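PDB 6A34: putative methylthioribose-1-phosphate isomerase from Pyrococcus horikoshii OT3, which probably catalyses the interconversion of methylthioribose-1-phosphate and methylthioribulose-1-phosphate, an isomerisation in the methionine salvage pathway. Local coordinates for residues Ala59-Leu70 and Asn105-Ile113; Arg248-Ala256 and Ser283-Ile294. All coordinates share one frame; numbering follows the deposited sequence.

Contact 1: Ala59-Leu70 and Asn105-Ile113; sequences APAIGAAAGFGL and NLFWALNRI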
loop_
_atom_site.group_PDB
_atom_site.type_symbol
_atom_site.label_atom_id
_atom_site.label_comp_id
_atom_site.label_asym_id
_atom_site.label_seq_id
_atom_site.Cartn_x
_atom_site.Cartn_y
_atom_site.Cartn_z
ATOM N N ALA A 59 10.288 20.014 -4.681
ATOM C CA ALA A 59 11.270 20.537 -5.595
ATOM C C ALA A 59 11.294 22.071 -5.531
ATOM O O ALA A 59 12.353 22.671 -5.389
ATOM C CB ALA A 59 11.006 19.983 -6.991
ATOM N N PRO A 60 10.149 22.774 -5.607
ATOM C CA PRO A 60 10.168 24.240 -5.591
ATOM C C PRO A 60 10.523 24.843 -4.216
ATOM O O PRO A 60 11.104 25.933 -4.146
ATOM C CB PRO A 60 8.746 24.656 -6.000
ATOM C CG PRO A 60 8.030 23.350 -6.405
ATOM C CD PRO A 60 8.788 22.223 -5.729
ATOM N N ALA A 61 10.194 24.137 -3.131
ATOM C CA ALA A 61 10.516 24.601 -1.790
ATOM C C ALA A 61 12.026 24.507 -1.550
ATOM O O ALA A 61 12.631 25.363 -0.876
ATOM C CB ALA A 61 9.744 23.807 -0.780
ATOM N N ILE A 62 12.644 23.478 -2.134
ATOM C CA ILE A 62 14.086 23.264 -2.060
ATOM C C ILE A 62 14.793 24.356 -2.862
ATOM O O ILE A 62 15.877 24.789 -2.488
ATOM C CB ILE A 62 14.458 21.864 -2.580
ATOM C CG1 ILE A 62 14.062 20.777 -1.576
ATOM C CG2 ILE A 62 15.928 21.761 -2.964
ATOM C CD1 ILE A 62 13.854 19.416 -2.227
ATOM N N GLY A 63 14.225 24.695 -4.021
ATOM C CA GLY A 63 14.745 25.752 -4.859
ATOM C C GLY A 63 14.737 27.079 -4.121
ATOM O O GLY A 63 15.736 27.771 -4.053
ATOM N N ALA A 64 13.602 27.395 -3.492
ATOM C CA ALA A 64 13.469 28.660 -2.795
ATOM C C ALA A 64 14.444 28.707 -1.613
ATOM O O ALA A 64 15.045 29.761 -1.354
ATOM C CB ALA A 64 12.037 28.889 -2.351
ATOM N N ALA A 65 14.590 27.576 -0.906
ATOM C CA ALA A 65 15.475 27.515 0.236
ATOM C C ALA A 65 16.896 27.869 -0.213
ATOM O O ALA A 65 17.565 28.646 0.441
ATOM C CB ALA A 65 15.434 26.169 0.919
ATOM N N ALA A 66 17.332 27.303 -1.334
ATOM C CA ALA A 66 18.698 27.487 -1.798
ATOM C C ALA A 66 18.911 28.942 -2.213
ATOM O O ALA A 66 19.990 29.500 -1.991
ATOM C CB ALA A 66 18.959 26.586 -2.968
ATOM N N GLY A 67 17.901 29.492 -2.902
ATOM C CA GLY A 67 17.899 30.839 -3.345
ATOM C C GLY A 67 17.965 31.791 -2.160
ATOM O O GLY A 67 18.692 32.753 -2.205
ATOM N N PHE A 68 17.194 31.499 -1.105
ATOM C CA PHE A 68 17.222 32.313 0.110
ATOM C C PHE A 68 18.525 32.133 0.884
ATOM O O PHE A 68 18.825 32.939 1.726
ATOM C CB PHE A 68 16.030 32.000 1.008
ATOM C CG PHE A 68 14.747 32.585 0.490
ATOM C CD1 PHE A 68 14.722 33.843 -0.083
ATOM C CD2 PHE A 68 13.562 31.885 0.591
ATOM C CE1 PHE A 68 13.539 34.391 -0.536
ATOM C CE2 PHE A 68 12.384 32.427 0.114
ATOM C CZ PHE A 68 12.374 33.670 -0.455
ATOM N N GLY A 69 19.260 31.045 0.616
ATOM C CA GLY A 69 20.595 30.850 1.172
ATOM C C GLY A 69 21.596 31.850 0.617
ATOM O O GLY A 69 22.503 32.288 1.335
ATOM N N LEU A 70 21.431 32.215 -0.658
ATOM C CA LEU A 70 22.246 33.266 -1.262
ATOM C C LEU A 70 21.813 34.658 -0.789
ATOM O O LEU A 70 22.640 35.516 -0.611
ATOM C CB LEU A 70 22.171 33.133 -2.781
ATOM C CG LEU A 70 22.795 31.838 -3.311
ATOM C CD1 LEU A 70 22.554 31.708 -4.792
ATOM C CD2 LEU A 70 24.289 31.790 -3.005
ATOM N N ASN A 105 15.201 21.891 -9.395
ATOM C CA ASN A 105 14.786 23.277 -9.104
ATOM C C ASN A 105 15.881 24.006 -8.329
ATOM O O ASN A 105 16.018 25.206 -8.496
ATOM C CB ASN A 105 13.499 23.370 -8.283
ATOM C CG ASN A 105 12.254 23.124 -9.104
ATOM O OD1 ASN A 105 11.342 23.946 -9.104
ATOM N ND2 ASN A 105 12.215 22.004 -9.810
ATOM N N LEU A 106 16.600 23.256 -7.476
ATOM C CA LEU A 106 17.811 23.680 -6.779
ATOM C C LEU A 106 18.781 24.348 -7.764
ATOM O O LEU A 106 19.182 25.500 -7.556
ATOM C CB LEU A 106 18.456 22.453 -6.133
ATOM C CG LEU A 106 19.789 22.699 -5.430
ATOM C CD1 LEU A 106 19.606 23.594 -4.239
ATOM C CD2 LEU A 106 20.411 21.393 -4.978
ATOM N N PHE A 107 19.118 23.614 -8.833
ATOM C CA PHE A 107 20.042 24.043 -9.852
ATOM C C PHE A 107 19.452 25.252 -10.580
ATOM O O PHE A 107 20.123 26.244 -10.718
ATOM C CB PHE A 107 20.362 22.904 -10.826
ATOM C CG PHE A 107 21.650 23.076 -11.593
ATOM C CD1 PHE A 107 21.750 24.001 -12.628
ATOM C CD2 PHE A 107 22.773 22.311 -11.288
ATOM C CE1 PHE A 107 22.941 24.164 -13.328
ATOM C CE2 PHE A 107 23.959 22.468 -11.998
ATOM C CZ PHE A 107 24.046 23.398 -13.013
ATOM N N TRP A 108 18.199 25.165 -11.045
ATOM C CA TRP A 108 17.572 26.317 -11.699
ATOM C C TRP A 108 17.756 27.562 -10.819
ATOM O O TRP A 108 18.149 28.595 -11.321
ATOM C CB TRP A 108 16.078 26.131 -11.988
ATOM C CG TRP A 108 15.722 25.113 -13.025
ATOM C CD1 TRP A 108 16.498 24.648 -14.051
ATOM C CD2 TRP A 108 14.443 24.454 -13.148
ATOM N NE1 TRP A 108 15.800 23.724 -14.783
ATOM C CE2 TRP A 108 14.538 23.580 -14.255
ATOM C CE3 TRP A 108 13.238 24.505 -12.425
ATOM C CZ2 TRP A 108 13.467 22.768 -14.646
ATOM C CZ3 TRP A 108 12.188 23.698 -12.812
ATOM C CH2 TRP A 108 12.304 22.844 -13.910
ATOM N N ALA A 109 17.429 27.449 -9.524
ATOM C CA ALA A 109 17.286 28.608 -8.660
ATOM C C ALA A 109 18.647 29.286 -8.465
ATOM O O ALA A 109 18.756 30.515 -8.624
ATOM C CB ALA A 109 16.686 28.208 -7.342
ATOM N N LEU A 110 19.658 28.472 -8.141
ATOM C CA LEU A 110 20.982 28.943 -7.887
ATOM C C LEU A 110 21.567 29.570 -9.144
ATOM O O LEU A 110 22.117 30.652 -9.074
ATOM C CB LEU A 110 21.874 27.795 -7.417
ATOM C CG LEU A 110 21.554 27.277 -6.022
ATOM C CD1 LEU A 110 22.474 26.117 -5.656
ATOM C CD2 LEU A 110 21.643 28.397 -4.996
ATOM N N ASN A 111 21.467 28.859 -10.263
ATOM C CA ASN A 111 21.985 29.329 -11.530
ATOM C C ASN A 111 21.317 30.632 -11.987
ATOM O O ASN A 111 21.936 31.443 -12.655
ATOM C CB ASN A 111 21.821 28.282 -12.630
ATOM C CG ASN A 111 23.164 27.717 -13.012
ATOM O OD1 ASN A 111 23.666 26.800 -12.360
ATOM N ND2 ASN A 111 23.776 28.329 -14.014
ATOM N N ARG A 112 20.023 30.770 -11.728
ATOM C CA ARG A 112 19.273 31.989 -12.039
ATOM C C ARG A 112 19.890 33.201 -11.309
ATOM O O ARG A 112 19.961 34.293 -11.871
ATOM C CB ARG A 112 17.820 31.799 -11.608
ATOM C CG ARG A 112 16.917 32.998 -11.857
ATOM C CD ARG A 112 15.458 32.668 -11.581
ATOM N NE ARG A 112 14.614 33.860 -11.535
ATOM C CZ ARG A 112 13.309 33.812 -11.470
ATOM N NH1 ARG A 112 12.725 32.631 -11.336
ATOM N NH2 ARG A 112 12.589 34.921 -11.548
ATOM N N ILE A 113 20.320 32.997 -10.055
ATOM C CA ILE A 113 20.882 34.080 -9.245
ATOM C C ILE A 113 22.345 34.343 -9.642
ATOM O O ILE A 113 22.703 35.472 -9.947
ATOM C CB ILE A 113 20.712 33.760 -7.760
ATOM C CG1 ILE A 113 19.218 33.719 -7.425
ATOM C CG2 ILE A 113 21.505 34.753 -6.913
ATOM C CD1 ILE A 113 18.929 33.459 -5.975
#
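A66 turns its methyl group toward helix 105-113, where A66 CB lies 3.3 Å from L106 CD1, tight for two carbons, and 3.8 Å from L110 CD2. This small knob sits between two leucine branches one turn apart; a CG anti to the backbone N (chi1 176°) is what brings L106 CD1 onto it. The helices run in broadly the same direction, crossing at -31° with axes only 7.7 Å apart, a closeness that small residues permit. G63 CA lies 4.2 Å from L106 CA. A side chain at G63 would press on N105 O; the bare backbone instead makes a shallow hollow, and A109 CB rests against it, 3.5 Å from G63 O. I113 sets CD1 against the bare backbone of G67, 3.8 Å from G67 O, and its side chain slides past that of L70 in the opposite direction. L70 CD1 butts against L110 CD2 at 3.4 Å, the two side chains crossing at about a right angle. At the other end N105 packs CB on A59 O, and its amide spreads over the helix start, ND2 toward A59 CB and OD1 toward P60 CA. An alanine for N105 would keep CB on A59 O but probably open a gap beside P60 CA and the CB of A59, a predicted substrate-binding residue. L70 and L110 also reach helix 82-97, whereas F68 packs on strand 17-20 and helix 125-157.

Contact 2: Arg248-Ala256 and Ser283-Ile294; sequences RIVANGDFA and SIDMELKSGKDI
I249 and S283 begin a short parallel pairing that adds strand 284-285 to the edge of a β-hairpin, whose strands 248-250 and 255-258 are joined by a type I turn from V250 to G253. I249 N donates to S283 O at 3.0 Å, and I249 O receives D285 N at 2.7 Å, almost in line with the carbonyl. Beyond the strand, the 283-294 segment curls round the hairpin turn, and A251 N bonds to L288 O at 3.0 Å. V250 fills the hollow inside this curve. V250 CB sits 3.5 Å from L288 O; CG1, anti to the carbonyl carbon (chi1 -60°), meets L288 CB at 3.6 Å and also touches I294; CG2, the second methyl, lies 3.7 Å from S290 C. A compact, branched valine suits a place with neighbours on both arms. R248, near the predicted proton donor D247, adds a purely electrostatic tie: D285 OD2 lies over one guanidinium face, 3.3 Å from R248 NH2, the two planes 67° apart. G253, the turn's last residue, has a positive phi at which a CB would be jammed against N252 O. A CB on G291 would come too close to D254 OD2, so glycine suits that place too. Two donors grip D254 OD2: N252 ND2 from above the carboxylate plane, and G291 N, 2.7 Å from OD2, on the anti lone pair.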
loop_
_atom_site.group_PDB
_atom_site.type_symbol
_atom_site.label_atom_id
_atom_site.label_comp_id
_atom_site.label_asym_id
_atom_site.label_seq_id
_atom_site.Cartn_x
_atom_site.Cartn_y
_atom_site.Cartn_z
ATOM N N ARG A 248 7.105 14.664 -13.593
ATOM C CA ARG A 248 7.568 15.046 -14.904
ATOM C C ARG A 248 6.554 14.619 -15.977
ATOM O O ARG A 248 6.263 13.437 -16.174
ATOM C CB ARG A 248 8.945 14.420 -15.142
ATOM C CG ARG A 248 9.377 14.422 -16.600
ATOM C CD ARG A 248 10.749 13.837 -16.793
ATOM N NE ARG A 248 11.697 14.848 -16.398
ATOM C CZ ARG A 248 12.968 14.854 -16.743
ATOM N NH1 ARG A 248 13.699 15.916 -16.452
ATOM N NH2 ARG A 248 13.488 13.806 -17.369
ATOM N N ILE A 249 6.052 15.605 -16.711
ATOM C CA ILE A 249 5.213 15.390 -17.853
ATOM C C ILE A 249 6.079 15.555 -19.101
ATOM O O ILE A 249 6.812 16.499 -19.177
ATOM C CB ILE A 249 4.049 16.396 -17.832
ATOM C CG1 ILE A 249 3.300 16.328 -16.502
ATOM C CG2 ILE A 249 3.149 16.188 -19.048
ATOM C CD1 ILE A 249 2.196 17.355 -16.323
ATOM N N VAL A 250 5.974 14.633 -20.067
ATOM C CA VAL A 250 6.726 14.756 -21.289
ATOM C C VAL A 250 5.781 15.193 -22.436
ATOM O O VAL A 250 4.623 15.507 -22.206
ATOM C CB VAL A 250 7.492 13.456 -21.551
ATOM C CG1 VAL A 250 8.479 13.131 -20.430
ATOM C CG2 VAL A 250 6.559 12.300 -21.768
ATOM N N ALA A 251 6.280 15.208 -23.674
ATOM C CA ALA A 251 5.694 15.988 -24.781
ATOM C C ALA A 251 4.340 15.435 -25.233
ATOM O O ALA A 251 3.519 16.202 -25.756
ATOM C CB ALA A 251 6.641 16.046 -25.969
ATOM N N ASN A 252 4.125 14.124 -25.085
ATOM C CA ASN A 252 2.877 13.509 -25.540
ATOM C C ASN A 252 1.886 13.416 -24.367
ATOM O O ASN A 252 0.843 12.834 -24.509
ATOM C CB ASN A 252 3.111 12.106 -26.101
ATOM C CG ASN A 252 3.527 11.120 -25.026
ATOM O OD1 ASN A 252 3.898 11.503 -23.911
ATOM N ND2 ASN A 252 3.517 9.845 -25.359
ATOM N N GLY A 253 2.265 13.928 -23.194
ATOM C CA GLY A 253 1.373 13.926 -22.042
ATOM C C GLY A 253 1.599 12.770 -21.073
ATOM O O GLY A 253 1.081 12.827 -19.957
ATOM N N ASP A 254 2.365 11.741 -21.471
ATOM C CA ASP A 254 2.797 10.692 -20.515
ATOM C C ASP A 254 3.437 11.433 -19.341
ATOM O O ASP A 254 4.054 12.485 -19.538
ATOM C CB ASP A 254 3.776 9.672 -21.108
ATOM C CG ASP A 254 3.271 8.882 -22.308
ATOM O OD1 ASP A 254 2.068 8.967 -22.607
ATOM O OD2 ASP A 254 4.111 8.218 -22.972
ATOM N N PHE A 255 3.248 10.935 -18.116
ATOM C CA PHE A 255 3.913 11.562 -16.982
ATOM C C PHE A 255 4.371 10.522 -15.957
ATOM O O PHE A 255 3.778 9.453 -15.805
ATOM C CB PHE A 255 3.028 12.633 -16.338
ATOM C CG PHE A 255 1.803 12.122 -15.629
ATOM C CD1 PHE A 255 0.712 11.655 -16.342
ATOM C CD2 PHE A 255 1.718 12.149 -14.253
ATOM C CE1 PHE A 255 -0.416 11.184 -15.684
ATOM C CE2 PHE A 255 0.589 11.675 -13.606
ATOM C CZ PHE A 255 -0.463 11.173 -14.315
ATOM N N ALA A 256 5.452 10.893 -15.270
ATOM C CA ALA A 256 6.006 10.206 -14.134
ATOM C C ALA A 256 5.422 10.800 -12.855
ATOM O O ALA A 256 5.280 12.006 -12.734
ATOM C CB ALA A 256 7.510 10.338 -14.161
ATOM N N SER A 283 7.320 21.792 -15.201
ATOM C CA SER A 283 7.391 20.329 -14.971
ATOM C C SER A 283 7.152 19.566 -16.280
ATOM O O SER A 283 7.255 18.353 -16.308
ATOM C CB SER A 283 6.406 19.878 -13.911
ATOM O OG SER A 283 6.590 20.612 -12.718
ATOM N N ILE A 284 6.795 20.283 -17.351
ATOM C CA ILE A 284 6.638 19.677 -18.643
ATOM C C ILE A 284 7.990 19.727 -19.356
ATOM O O ILE A 284 8.501 20.796 -19.647
ATOM C CB ILE A 284 5.523 20.364 -19.447
ATOM C CG1 ILE A 284 4.214 20.404 -18.668
ATOM C CG2 ILE A 284 5.340 19.723 -20.811
ATOM C CD1 ILE A 284 3.227 21.390 -19.221
ATOM N N ASP A 285 8.535 18.538 -19.623
ATOM C CA ASP A 285 9.782 18.331 -20.312
ATOM C C ASP A 285 9.463 17.986 -21.767
ATOM O O ASP A 285 9.228 16.822 -22.105
ATOM C CB ASP A 285 10.596 17.239 -19.611
ATOM C CG ASP A 285 11.974 16.963 -20.180
ATOM O OD1 ASP A 285 12.372 17.654 -21.136
ATOM O OD2 ASP A 285 12.630 16.037 -19.658
ATOM N N MET A 286 9.508 19.015 -22.623
ATOM C CA MET A 286 9.143 18.912 -24.030
ATOM C C MET A 286 10.289 18.286 -24.849
ATOM O O MET A 286 10.096 17.937 -26.009
ATOM C CB MET A 286 8.755 20.289 -24.584
ATOM C CG MET A 286 7.525 20.225 -25.457
ATOM S SD MET A 286 5.996 19.953 -24.504
ATOM C CE MET A 286 5.133 21.463 -24.912
ATOM N N GLU A 287 11.456 18.087 -24.223
ATOM C CA GLU A 287 12.596 17.391 -24.848
ATOM C C GLU A 287 12.298 15.901 -25.058
ATOM O O GLU A 287 12.769 15.331 -26.044
ATOM C CB GLU A 287 13.868 17.494 -23.998
ATOM C CG GLU A 287 14.960 18.330 -24.633
ATOM C CD GLU A 287 14.686 19.822 -24.600
ATOM O OE1 GLU A 287 13.741 20.270 -25.292
ATOM O OE2 GLU A 287 15.406 20.524 -23.862
ATOM N N LEU A 288 11.597 15.259 -24.107
ATOM C CA LEU A 288 11.291 13.811 -24.199
ATOM C C LEU A 288 9.949 13.624 -24.918
ATOM O O LEU A 288 8.992 14.321 -24.626
ATOM C CB LEU A 288 11.245 13.187 -22.800
ATOM C CG LEU A 288 12.479 13.358 -21.911
ATOM C CD1 LEU A 288 12.275 12.623 -20.594
ATOM C CD2 LEU A 288 13.753 12.846 -22.577
ATOM N N LYS A 289 9.881 12.655 -25.834
ATOM C CA LYS A 289 8.728 12.478 -26.706
ATOM C C LYS A 289 7.647 11.647 -25.996
ATOM O O LYS A 289 6.464 11.857 -26.217
ATOM C CB LYS A 289 9.134 11.784 -28.008
ATOM C CG LYS A 289 9.988 12.613 -28.967
ATOM C CD LYS A 289 10.422 11.810 -30.205
ATOM C CE LYS A 289 11.615 12.386 -30.958
ATOM N NZ LYS A 289 12.589 11.357 -31.420
ATOM N N SER A 290 8.059 10.688 -25.163
ATOM C CA SER A 290 7.140 9.764 -24.559
ATOM C C SER A 290 7.711 9.168 -23.267
ATOM O O SER A 290 8.904 9.312 -22.919
ATOM C CB SER A 290 6.722 8.695 -25.533
ATOM O OG SER A 290 7.560 7.575 -25.417
ATOM N N GLY A 291 6.802 8.527 -22.535
ATOM C CA GLY A 291 7.050 7.971 -21.208
ATOM C C GLY A 291 8.204 6.984 -21.185
ATOM O O GLY A 291 8.954 6.957 -20.206
ATOM N N LYS A 292 8.391 6.228 -22.270
ATOM C CA LYS A 292 9.450 5.173 -22.331
ATOM C C LYS A 292 10.866 5.784 -22.240
ATOM O O LYS A 292 11.825 5.057 -21.951
ATOM C CB LYS A 292 9.289 4.265 -23.557
ATOM C CG LYS A 292 8.936 4.964 -24.865
ATOM C CD LYS A 292 9.531 4.331 -26.109
ATOM C CE LYS A 292 11.050 4.348 -26.096
ATOM N NZ LYS A 292 11.606 4.705 -27.418
ATOM N N ASP A 293 10.980 7.107 -22.414
ATOM C CA ASP A 293 12.263 7.852 -22.311
ATOM C C ASP A 293 12.516 8.362 -20.881
ATOM O O ASP A 293 13.562 8.934 -20.622
ATOM C CB ASP A 293 12.305 9.047 -23.281
ATOM C CG ASP A 293 11.929 8.707 -24.718
ATOM O OD1 ASP A 293 12.375 7.615 -25.207
ATOM O OD2 ASP A 293 11.173 9.523 -25.347
ATOM N N ILE A 294 11.545 8.219 -19.969
ATOM C CA ILE A 294 11.759 8.608 -18.577
ATOM C C ILE A 294 12.510 7.480 -17.883
ATOM O O ILE A 294 12.052 6.341 -17.889
ATOM C CB ILE A 294 10.436 8.926 -17.860
ATOM C CG1 ILE A 294 9.624 9.979 -18.614
ATOM C CG2 ILE A 294 10.706 9.356 -16.426
ATOM C CD1 ILE A 294 8.178 10.031 -18.190
#

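How the contacts relate
Contact 1 is the more buried of the two: 9 of its 12 touching residues are buried, against 7 of 17 in contact 2. Their centres lie about 13 Å and 17 Å from the centre of the chain, and they share no helix or strand. The chemistry follows the place: 59-70 and 105-113 meet as helices through aliphatic side chains, bare glycine backbone and one asparagine amide, with no hydrogen bond between them, whereas 248-256 and 283-294 are tied by backbone hydrogen bonds, a carboxylate and a salt bridge. The nearest atoms of contacts 1 and 2 are about 5 Å apart. Contact 1 includes A59, predicted to bind substrate; contact 2 adjoins the predicted proton donor D247 through R248.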